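Local coordinates for protein alkaline serine protease (Pseudoalteromonas sp., PDB 1Y9Z) that probably cleaves peptide bonds as a cold-adapted, subtilisin-like serine protease of an Antarctic bacterium, at residues A1-P5 against A77-V83. Residues are numbered along the deposited sequence; the frame is centred on the assembly and turned at random.
Sequences AETTP and ANNEGVV. With CA (calcium ion), chain C.
E2 reaches across into the loop 77-83 and sets one carboxylate oxygen, OE1, on the calcium ion at 2.3 Å. Its CG stands anti to the backbone N (chi1 178°) and the chain runs on extended, which carries the carboxylate from segment 1-5 right to the metal. There OE1 also accepts a hydrogen bond from the backbone N of N78 at 2.8 Å, on its syn side but 26° out of the carboxylate plane. N78 turns its own OD1 to the ion at 2.4 Å, and the same atom accepts a long, bent bond from the backbone N of E80, its donor above the amide carbonyl plane, closing an Asx turn. The carbonyl oxygens of E80, V82 and I76 and both carboxylate oxygens of D39 bring the ion to seven ligands. The V83 side chain lies across that of E2, with CG1 tight against OE2 at 3.1 Å; its other methyl, CG2, lies 3.7 Å from OG1 of T4. An alanine in place of V83 would probably open a gap beside OE2 and next to T4, though the calcium bond would remain. Backbone bonds tie the N-terminal segment down further, A1 N to N79 O and T3 N to G81 O, the latter nearly straight at 173°. The site resembles the strong calcium site of subtilisins: two carboxylates probably offset the ion's charge, and bound calcium probably stabilises the fold by fastening its first residues.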
# COMPACT_ATOMS: atom_id res chain seq x y z
N ALA A 1 -0.42 8.20 19.68
CA ALA A 1 -1.45 8.56 18.67
C ALA A 1 -1.53 7.49 17.59
O ALA A 1 -0.53 6.85 17.26
CB ALA A 1 -1.10 9.91 18.04
N GLU A 2 -2.73 7.29 17.05
CA GLU A 2 -2.95 6.30 16.01
C GLU A 2 -3.48 6.98 14.76
O GLU A 2 -4.40 7.80 14.83
CB GLU A 2 -3.93 5.25 16.51
CG GLU A 2 -4.29 4.16 15.52
CD GLU A 2 -5.07 3.05 16.17
OE1 GLU A 2 -4.47 2.00 16.50
OE2 GLU A 2 -6.29 3.22 16.38
N THR A 3 -2.90 6.64 13.62
CA THR A 3 -3.30 7.22 12.35
C THR A 3 -4.08 6.25 11.48
O THR A 3 -3.83 5.05 11.49
CB THR A 3 -2.06 7.71 11.55
OG1 THR A 3 -1.42 8.77 12.27
CG2 THR A 3 -2.46 8.21 10.17
N THR A 4 -5.06 6.79 10.74
CA THR A 4 -5.86 5.99 9.83
C THR A 4 -5.37 6.34 8.42
O THR A 4 -5.68 7.41 7.90
CB THR A 4 -7.36 6.33 9.93
OG1 THR A 4 -7.84 6.00 11.24
CG2 THR A 4 -8.16 5.54 8.91
N PRO A 5 -4.57 5.45 7.80
CA PRO A 5 -4.07 5.72 6.45
C PRO A 5 -5.21 5.99 5.48
O PRO A 5 -6.29 5.40 5.62
CB PRO A 5 -3.27 4.46 6.12
CG PRO A 5 -3.95 3.40 6.94
CD PRO A 5 -4.19 4.10 8.25
N ALA A 77 -6.32 -1.74 16.45
CA ALA A 77 -6.77 -0.43 16.92
C ALA A 77 -6.33 -0.34 18.38
O ALA A 77 -6.76 -1.14 19.22
CB ALA A 77 -8.29 -0.34 16.82
N ASN A 78 -5.47 0.63 18.69
CA ASN A 78 -4.94 0.77 20.04
C ASN A 78 -4.27 2.11 20.34
O ASN A 78 -3.38 2.18 21.18
CB ASN A 78 -3.93 -0.35 20.30
CG ASN A 78 -2.87 -0.42 19.22
OD1 ASN A 78 -2.70 0.52 18.45
ND2 ASN A 78 -2.15 -1.54 19.17
N ASN A 79 -4.69 3.17 19.66
CA ASN A 79 -4.09 4.49 19.91
C ASN A 79 -2.59 4.62 19.59
O ASN A 79 -1.93 5.56 20.04
CB ASN A 79 -4.34 4.90 21.37
CG ASN A 79 -3.99 6.35 21.65
OD1 ASN A 79 -4.51 7.26 21.00
ND2 ASN A 79 -3.12 6.58 22.63
N GLU A 80 -2.04 3.68 18.83
CA GLU A 80 -0.63 3.74 18.42
C GLU A 80 -0.53 3.17 17.01
O GLU A 80 -1.36 2.36 16.60
CB GLU A 80 0.29 2.96 19.36
CG GLU A 80 0.24 1.44 19.24
CD GLU A 80 1.28 0.74 20.12
OE1 GLU A 80 2.48 0.78 19.78
OE2 GLU A 80 0.89 0.16 21.15
N GLY A 81 0.46 3.62 16.25
CA GLY A 81 0.63 3.12 14.90
C GLY A 81 -0.52 3.43 13.96
O GLY A 81 -0.91 4.58 13.79
N VAL A 82 -1.07 2.38 13.34
CA VAL A 82 -2.17 2.54 12.40
C VAL A 82 -3.30 1.56 12.71
O VAL A 82 -3.35 0.97 13.78
CB VAL A 82 -1.68 2.31 10.94
CG1 VAL A 82 -0.61 3.34 10.59
CG2 VAL A 82 -1.12 0.91 10.79
N VAL A 83 -4.22 1.43 11.75
CA VAL A 83 -5.35 0.51 11.86
C VAL A 83 -5.57 -0.14 10.50
O VAL A 83 -5.40 0.51 9.47
CB VAL A 83 -6.66 1.23 12.29
CG1 VAL A 83 -6.54 1.72 13.71
CG2 VAL A 83 -6.95 2.39 11.35
CA CA C . -2.65 0.60 16.04
O HOH W 1 2.56 5.43 17.28
O HOH W 2 -5.17 7.87 18.43